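PDB 6B1Z: glutamate--tRNA ligase from Elizabethkingia anophelis, which catalyses the ATP-dependent attachment of glutamate to its cognate tRNA, providing glutamyl-tRNA for protein synthesis. Local coordinates for residues 477-482 with 488-493; 48-53 with 64-69. One frame throughout, in Å; residues are numbered along the deposited sequence. Where two conformers were deposited one is given.

Interaction 1. Residues 477-482 with 488-493; sequences SLVGEL and PDLMEM
In the helical anticodon-binding domain, two consecutive helices meet where Leu478 and Val479, at the end of helix 467-479, face Leu490 and Met491 in the early turns of helix 487-507. The centrepiece is one methyl group, Leu490 CD2, which is shared by both residues of the first helix: it sits 3.6 Å from Val479 CG2 and 3.7 Å from Leu478 CB. The side chains of Leu478 and Leu490 run past each other in opposite directions, and CD2 of Leu490 lies beside CB, the base of Leu478. The branched end of Leu478 has gone the other way and serves a second partner, its CD1 resting 3.6 Å from Met491 CG while the two side chains cross at about a right angle. A chi1 of 175° in Leu490 holds CG opposite its backbone N and extends the chain toward the first helix; Met491, in contrast, offers the side of its chain near the backbone, not its sulfur. No hydrogen bond spans this interface, which is purely apolar and buries 154 Å². The connection between the two helices begins at Gly480, where the backbone leaves helical geometry with a positive phi of 86°, a conformation that suits glycine because a CB would press against the preceding carbonyl. Helix 467-479 thus stops directly after the two residues that make the contact. Around the four residues the apolar cluster widens: Phe410 touches both Val479 and Leu490, Phe411 adds to Leu490, and Ile452 of helix 449-462 reaches Met491. At the helix end, the carbonyl O of Leu478 accepts a hydrogen bond from NH1 of Arg502, which is farther along helix 487-507.

Interaction 2. Residues 48-53 with 64-69; sequences LRIEDT and EYIMEA
Leu48 turns its CG opposite the backbone N (chi1 174°), which carries its two methyls out toward Ile66 and Met67 of helix 62-73. The fork divides the work. CD1 lies 4.1 Å from Ile66 CG2, the short branch of the isoleucine, whereas CD2 comes to 3.5 Å from Met67 SD. The methionine chain is bent at both chi2 (-58°) and chi3, and this curl presents the sulfur itself to the leucine. Two residues on, Ile50 makes a looser end-to-end approach, its CD1 standing 4.4 Å from Ile66 CD1, so Ile66 uses one branch for each partner. All four residues are buried, and their contact is apolar throughout. Arg49 and Glu51, the residues that follow Leu48 and Ile50, take no part in this layer and instead pair with each other: Arg49 NE donates to Glu51 OE2 over 3.0 Å in a salt bridge, with an N-H...O angle of 154° and the carboxylate oxygen somewhat tilted from the guanidinium plane. Asp218 forms a salt bridge with Arg49 NH1, and Asn214 accepts a hydrogen bond from its NH2, so the guanidinium is gripped by several groups that probably fix its orientation. One segment thus joins a greasy side, packed on the helix, to a charged side. Backbone hydrogen bonds link Leu48 with Glu79 and Arg49 with Phe16, the latter setting the segment beside strand 13-16. Packing a helix by its apolar side against the end of a sheet strand, here 45-48, is typical of the Rossmann-like catalytic domain of class I aminoacyl-tRNA synthetases.

How the interactions relate
The two contacts illustrate how one principle, apolar side chains packed between neighbouring elements of the chain, serves separate domains. Interaction 2 comes first along the chain, in the catalytic domain, where strand 45-48 and the segment after it meet helix 62-73; interaction 1 follows near the C-terminal end, between helices 467-479 and 487-507 of the anticodon-binding domain. Their centres are 51 Å apart and their nearest atoms about 34 Å, and they share no helix, strand or residue. Each lies wholly within its own domain of an elongated enzyme, consistent with a tRNA ligase that engages the acceptor end and the anticodon at distant sites.

Interaction 1. Residues 477-482 with 488-493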
ATOM      1  N   SER A 477      11.206   4.890  42.164  1.00 38.83           N
ATOM      2  CA  SER A 477      12.610   4.508  42.297  1.00 38.82           C
ATOM      3  C   SER A 477      13.085   3.695  41.100  1.00 38.91           C
ATOM      4  O   SER A 477      14.221   3.860  40.633  1.00 38.83           O
ATOM      5  CB  SER A 477      12.805   3.697  43.575  1.00 44.27           C
ATOM      6  OG  SER A 477      12.366   4.420  44.708  1.00 48.29           O
ATOM      7  N   LEU A 478      12.242   2.790  40.613  1.00 34.82           N
ATOM      8  CA  LEU A 478      12.668   1.851  39.581  1.00 33.26           C
ATOM      9  C   LEU A 478      12.572   2.445  38.186  1.00 35.35           C
ATOM     10  O   LEU A 478      13.332   2.047  37.297  1.00 34.17           O
ATOM     11  CB  LEU A 478      11.828   0.574  39.662  1.00 36.68           C
ATOM     12  CG  LEU A 478      11.829  -0.155  41.007  1.00 36.20           C
ATOM     13  CD1 LEU A 478      10.858  -1.316  40.986  1.00 41.78           C
ATOM     14  CD2 LEU A 478      13.235  -0.628  41.400  1.00 44.75           C
ATOM     15  N   VAL A 479      11.662   3.397  37.984  1.00 32.62           N
ATOM     16  CA  VAL A 479      11.342   3.900  36.658  1.00 33.15           C
ATOM     17  C   VAL A 479      11.745   5.359  36.467  1.00 39.68           C
ATOM     18  O   VAL A 479      12.015   5.770  35.331  1.00 37.32           O
ATOM     19  CB  VAL A 479       9.835   3.708  36.378  1.00 28.71           C
ATOM     20  CG1 VAL A 479       9.447   4.239  35.002  1.00 30.75           C
ATOM     21  CG2 VAL A 479       9.460   2.238  36.500  1.00 31.16           C
ATOM     22  N   GLY A 480      11.815   6.147  37.537  1.00 44.19           N
ATOM     23  CA  GLY A 480      12.009   7.573  37.439  1.00 47.23           C
ATOM     24  C   GLY A 480      10.727   8.360  37.269  1.00 47.51           C
ATOM     25  O   GLY A 480      10.717   9.570  37.523  1.00 51.42           O
ATOM     26  N   GLU A 481       9.656   7.701  36.837  1.00 44.71           N
ATOM     27  CA  GLU A 481       8.345   8.329  36.765  0.58 45.16           C
ATOM     28  C   GLU A 481       7.297   7.271  37.079  1.00 45.81           C
ATOM     29  O   GLU A 481       7.619   6.122  37.399  1.00 40.36           O
ATOM     30  CB  GLU A 481       8.121   8.984  35.399  0.58 49.19           C
ATOM     31  CG  GLU A 481       8.546   8.131  34.225  0.58 50.65           C
ATOM     32  CD  GLU A 481       8.782   8.953  32.977  0.58 55.60           C
ATOM     33  OE1 GLU A 481       7.847   9.083  32.157  0.58 54.85           O
ATOM     34  OE2 GLU A 481       9.903   9.484  32.824  0.58 57.83           O
ATOM     35  N   LEU A 482       6.026   7.672  37.034  1.00 40.01           N
ATOM     36  CA  LEU A 482       4.933   6.753  37.353  1.00 37.30           C
ATOM     37  C   LEU A 482       4.417   6.129  36.056  1.00 41.67           C
ATOM     38  O   LEU A 482       3.402   6.530  35.479  1.00 37.67           O
ATOM     39  CB  LEU A 482       3.838   7.476  38.124  1.00 36.45           C
ATOM     40  CG  LEU A 482       4.324   8.048  39.458  1.00 42.10           C
ATOM     41  CD1 LEU A 482       3.186   8.699  40.228  1.00 42.48           C
ATOM     42  CD2 LEU A 482       5.004   6.979  40.307  1.00 44.07           C
ATOM     43  N   PRO A 488       5.900  -5.516  41.114  1.00 41.05           N
ATOM     44  CA  PRO A 488       6.582  -6.792  41.398  1.00 45.22           C
ATOM     45  C   PRO A 488       7.075  -7.493  40.143  1.00 37.99           C
ATOM     46  O   PRO A 488       8.081  -8.214  40.202  1.00 51.08           O
ATOM     47  CB  PRO A 488       5.510  -7.611  42.132  1.00 43.31           C
ATOM     48  CG  PRO A 488       4.587  -6.592  42.710  1.00 42.92           C
ATOM     49  CD  PRO A 488       4.525  -5.518  41.653  1.00 39.65           C
ATOM     50  N   ASP A 489       6.397  -7.301  39.010  1.00 35.80           N
ATOM     51  CA  ASP A 489       6.885  -7.849  37.750  1.00 44.65           C
ATOM     52  C   ASP A 489       8.164  -7.149  37.308  1.00 44.41           C
ATOM     53  O   ASP A 489       9.110  -7.803  36.855  1.00 42.30           O
ATOM     54  CB  ASP A 489       5.803  -7.726  36.676  1.00 40.70           C
ATOM     55  CG  ASP A 489       4.595  -8.600  36.960  1.00 47.82           C
ATOM     56  OD1 ASP A 489       4.783  -9.812  37.184  1.00 49.90           O
ATOM     57  OD2 ASP A 489       3.461  -8.074  36.957  1.00 48.56           O
ATOM     58  N   LEU A 490       8.212  -5.818  37.429  1.00 34.38           N
ATOM     59  CA  LEU A 490       9.432  -5.095  37.081  1.00 31.96           C
ATOM     60  C   LEU A 490      10.602  -5.516  37.963  1.00 36.34           C
ATOM     61  O   LEU A 490      11.721  -5.712  37.470  1.00 35.29           O
ATOM     62  CB  LEU A 490       9.195  -3.587  37.184  1.00 37.04           C
ATOM     63  CG  LEU A 490      10.432  -2.710  36.956  1.00 35.76           C
ATOM     64  CD1 LEU A 490      11.094  -3.053  35.631  1.00 31.82           C
ATOM     65  CD2 LEU A 490      10.045  -1.240  36.993  1.00 35.75           C
ATOM     66  N   MET A 491      10.367  -5.662  39.270  1.00 36.40           N
ATOM     67  CA  MET A 491      11.444  -6.066  40.170  1.00 37.52           C
ATOM     68  C   MET A 491      12.000  -7.432  39.786  1.00 42.52           C
ATOM     69  O   MET A 491      13.219  -7.628  39.766  1.00 40.04           O
ATOM     70  CB  MET A 491      10.950  -6.070  41.617  1.00 40.11           C
ATOM     71  CG  MET A 491      10.630  -4.684  42.143  1.00 40.16           C
ATOM     72  SD  MET A 491       9.519  -4.691  43.563  1.00 43.01           S
ATOM     73  CE  MET A 491      10.654  -5.180  44.861  1.00 45.77           C
ATOM     74  N   GLU A 492      11.119  -8.382  39.455  1.00 48.62           N
ATOM     75  CA  GLU A 492      11.581  -9.701  39.029  1.00 57.90           C
ATOM     76  C   GLU A 492      12.447  -9.608  37.777  1.00 52.87           C
ATOM     77  O   GLU A 492      13.441 -10.333  37.649  1.00 51.12           O
ATOM     78  CB  GLU A 492      10.389 -10.627  38.779  1.00 59.50           C
ATOM     79  CG  GLU A 492      10.788 -12.019  38.296  1.00 67.10           C
ATOM     80  CD  GLU A 492       9.606 -12.852  37.839  1.00 75.62           C
ATOM     81  OE1 GLU A 492       8.519 -12.729  38.438  1.00 81.10           O
ATOM     82  OE2 GLU A 492       9.764 -13.630  36.872  1.00 78.23           O
ATOM     83  N   MET A 493      12.090  -8.715  36.850  1.00 44.73           N
ATOM     84  CA  MET A 493      12.811  -8.628  35.582  1.00 39.45           C
ATOM     85  C   MET A 493      14.216  -8.072  35.779  1.00 44.33           C
ATOM     86  O   MET A 493      15.185  -8.607  35.227  1.00 47.31           O
ATOM     87  CB  MET A 493      12.024  -7.778  34.582  1.00 39.71           C
ATOM     88  CG  MET A 493      10.737  -8.417  34.048  1.00 45.85           C
ATOM     89  SD  MET A 493      10.985 -10.011  33.223  1.00 58.59           S
ATOM     90  CE  MET A 493      10.578 -11.136  34.557  1.00 55.58           C
TER

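Interaction 2. Residues 48-53 with 64-69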
ATOM      1  N   LEU A  48      -0.027 -11.396 -13.440  1.00 16.22           N
ATOM      2  CA  LEU A  48       0.758 -10.164 -13.364  1.00 15.24           C
ATOM      3  C   LEU A  48       1.318  -9.869 -14.747  1.00 14.26           C
ATOM      4  O   LEU A  48       2.058 -10.691 -15.308  1.00 16.54           O
ATOM      5  CB  LEU A  48       1.901 -10.294 -12.347  1.00 14.82           C
ATOM      6  CG  LEU A  48       2.869  -9.103 -12.313  1.00 14.07           C
ATOM      7  CD1 LEU A  48       2.189  -7.828 -11.787  1.00 18.59           C
ATOM      8  CD2 LEU A  48       4.062  -9.460 -11.418  1.00 18.45           C
ATOM      9  N   ARG A  49       0.945  -8.719 -15.310  1.00 15.08           N
ATOM     10  CA  ARG A  49       1.448  -8.276 -16.601  1.00 17.11           C
ATOM     11  C   ARG A  49       2.208  -6.975 -16.395  1.00 18.13           C
ATOM     12  O   ARG A  49       1.661  -6.003 -15.856  1.00 20.61           O
ATOM     13  CB  ARG A  49       0.310  -8.105 -17.614  1.00 17.44           C
ATOM     14  CG  ARG A  49       0.818  -7.800 -19.021  1.00 19.46           C
ATOM     15  CD  ARG A  49      -0.293  -7.829 -20.074  1.00 19.07           C
ATOM     16  NE  ARG A  49      -1.223  -6.707 -19.898  1.00 18.28           N
ATOM     17  CZ  ARG A  49      -2.548  -6.817 -19.856  1.00 20.44           C
ATOM     18  NH1 ARG A  49      -3.143  -7.996 -19.985  1.00 17.48           N
ATOM     19  NH2 ARG A  49      -3.285  -5.729 -19.716  1.00 19.37           N
ATOM     20  N   ILE A  50       3.472  -6.964 -16.790  1.00 17.85           N
ATOM     21  CA  ILE A  50       4.334  -5.805 -16.587  1.00 19.91           C
ATOM     22  C   ILE A  50       4.149  -4.844 -17.756  1.00 18.55           C
ATOM     23  O   ILE A  50       4.326  -5.206 -18.928  1.00 17.41           O
ATOM     24  CB  ILE A  50       5.801  -6.228 -16.423  1.00 18.56           C
ATOM     25  CG1 ILE A  50       5.960  -7.087 -15.166  1.00 17.44           C
ATOM     26  CG2 ILE A  50       6.719  -4.990 -16.396  1.00 22.91           C
ATOM     27  CD1 ILE A  50       5.536  -6.420 -13.868  1.00 21.72           C
ATOM     28  N   GLU A  51       3.767  -3.612 -17.432  1.00 18.00           N
ATOM     29  CA  GLU A  51       3.431  -2.613 -18.436  1.00 22.80           C
ATOM     30  C   GLU A  51       4.656  -1.749 -18.709  1.00 27.39           C
ATOM     31  O   GLU A  51       4.747  -0.596 -18.284  1.00 28.56           O
ATOM     32  CB  GLU A  51       2.260  -1.780 -17.948  1.00 22.62           C
ATOM     33  CG  GLU A  51       1.141  -2.627 -17.424  1.00 24.45           C
ATOM     34  CD  GLU A  51       0.209  -3.047 -18.521  1.00 30.78           C
ATOM     35  OE1 GLU A  51      -0.366  -2.124 -19.141  1.00 30.14           O
ATOM     36  OE2 GLU A  51       0.085  -4.270 -18.782  1.00 28.01           O
ATOM     37  N   ASP A  52       5.616  -2.338 -19.418  1.00 24.02           N
ATOM     38  CA  ASP A  52       6.914  -1.707 -19.611  1.00 23.98           C
ATOM     39  C   ASP A  52       7.140  -1.231 -21.043  1.00 29.13           C
ATOM     40  O   ASP A  52       8.276  -1.235 -21.520  1.00 35.02           O
ATOM     41  CB  ASP A  52       8.047  -2.649 -19.181  1.00 26.71           C
ATOM     42  CG  ASP A  52       8.105  -3.931 -20.007  1.00 29.02           C
ATOM     43  OD1 ASP A  52       7.080  -4.300 -20.620  1.00 27.20           O
ATOM     44  OD2 ASP A  52       9.182  -4.571 -20.031  1.00 29.46           O
ATOM     45  N   THR A  53       6.089  -0.779 -21.742  1.00 32.69           N
ATOM     46  CA  THR A  53       6.315  -0.226 -23.078  1.00 36.60           C
ATOM     47  C   THR A  53       6.767   1.230 -23.063  1.00 36.05           C
ATOM     48  O   THR A  53       7.295   1.704 -24.076  1.00 42.87           O
ATOM     49  CB  THR A  53       5.066  -0.328 -23.957  1.00 33.22           C
ATOM     50  OG1 THR A  53       3.956   0.302 -23.308  1.00 38.16           O
ATOM     51  CG2 THR A  53       4.740  -1.785 -24.260  1.00 42.53           C
ATOM     52  N   GLU A  64      11.020  -6.136  -9.725  1.00 27.51           N
ATOM     53  CA  GLU A  64      11.450  -6.835  -8.519  1.00 27.17           C
ATOM     54  C   GLU A  64      10.723  -6.301  -7.290  1.00 24.43           C
ATOM     55  O   GLU A  64      10.273  -7.077  -6.441  1.00 24.73           O
ATOM     56  CB  GLU A  64      12.964  -6.703  -8.350  1.00 32.75           C
ATOM     57  CG  GLU A  64      13.790  -7.406  -9.435  1.00 41.16           C
ATOM     58  CD  GLU A  64      14.058  -6.537 -10.663  1.00 50.89           C
ATOM     59  OE1 GLU A  64      13.222  -5.672 -11.006  1.00 44.87           O
ATOM     60  OE2 GLU A  64      15.124  -6.723 -11.288  1.00 56.60           O
ATOM     61  N   TYR A  65      10.580  -4.978  -7.191  1.00 23.36           N
ATOM     62  CA  TYR A  65       9.815  -4.388  -6.090  1.00 23.82           C
ATOM     63  C   TYR A  65       8.391  -4.943  -6.031  1.00 21.66           C
ATOM     64  O   TYR A  65       7.886  -5.296  -4.954  1.00 20.40           O
ATOM     65  CB  TYR A  65       9.795  -2.859  -6.242  1.00 23.03           C
ATOM     66  CG  TYR A  65       9.130  -2.124  -5.094  1.00 21.55           C
ATOM     67  CD1 TYR A  65       7.735  -2.085  -4.976  1.00 20.54           C
ATOM     68  CD2 TYR A  65       9.895  -1.466  -4.146  1.00 22.49           C
ATOM     69  CE1 TYR A  65       7.132  -1.433  -3.926  1.00 18.27           C
ATOM     70  CE2 TYR A  65       9.297  -0.798  -3.090  1.00 22.58           C
ATOM     71  CZ  TYR A  65       7.919  -0.789  -2.991  1.00 19.35           C
ATOM     72  OH  TYR A  65       7.320  -0.123  -1.948  1.00 21.32           O
ATOM     73  N   ILE A  66       7.706  -4.977  -7.176  1.00 17.63           N
ATOM     74  CA  ILE A  66       6.337  -5.470  -7.222  1.00 16.05           C
ATOM     75  C   ILE A  66       6.268  -6.911  -6.736  1.00 16.50           C
ATOM     76  O   ILE A  66       5.427  -7.257  -5.898  1.00 18.19           O
ATOM     77  CB  ILE A  66       5.778  -5.335  -8.649  1.00 20.90           C
ATOM     78  CG1 ILE A  66       5.615  -3.859  -9.006  1.00 21.59           C
ATOM     79  CG2 ILE A  66       4.460  -6.104  -8.772  1.00 23.49           C
ATOM     80  CD1 ILE A  66       5.615  -3.612 -10.530  1.00 21.34           C
ATOM     81  N   MET A  67       7.149  -7.775  -7.264  1.00 19.58           N
ATOM     82  CA  MET A  67       7.138  -9.175  -6.847  1.00 20.17           C
ATOM     83  C   MET A  67       7.430  -9.309  -5.355  1.00 18.59           C
ATOM     84  O   MET A  67       6.756 -10.081  -4.655  1.00 21.30           O
ATOM     85  CB  MET A  67       8.136  -9.989  -7.680  1.00 24.21           C
ATOM     86  CG  MET A  67       7.660 -10.278  -9.102  1.00 25.09           C
ATOM     87  SD  MET A  67       6.097 -11.177  -9.149  1.00 23.80           S
ATOM     88  CE  MET A  67       6.547 -12.721  -8.342  1.00 28.06           C
ATOM     89  N   GLU A  68       8.408  -8.550  -4.841  1.00 18.29           N
ATOM     90  CA  GLU A  68       8.738  -8.627  -3.419  1.00 18.52           C
ATOM     91  C   GLU A  68       7.564  -8.170  -2.557  1.00 17.81           C
ATOM     92  O   GLU A  68       7.291  -8.757  -1.506  1.00 18.81           O
ATOM     93  CB  GLU A  68       9.992  -7.805  -3.114  1.00 20.19           C
ATOM     94  CG  GLU A  68      10.490  -7.948  -1.675  1.00 27.88           C
ATOM     95  CD  GLU A  68      11.796  -7.205  -1.417  1.00 33.41           C
ATOM     96  OE1 GLU A  68      12.470  -6.805  -2.394  1.00 33.61           O
ATOM     97  OE2 GLU A  68      12.154  -7.025  -0.232  1.00 38.49           O
ATOM     98  N   ALA A  69       6.838  -7.144  -3.001  1.00 17.59           N
ATOM     99  CA  ALA A  69       5.708  -6.663  -2.206  1.00 18.14           C
ATOM    100  C   ALA A  69       4.563  -7.661  -2.218  1.00 15.95           C
ATOM    101  O   ALA A  69       3.949  -7.921  -1.175  1.00 19.49           O
ATOM    102  CB  ALA A  69       5.238  -5.307  -2.730  1.00 17.75           C
TER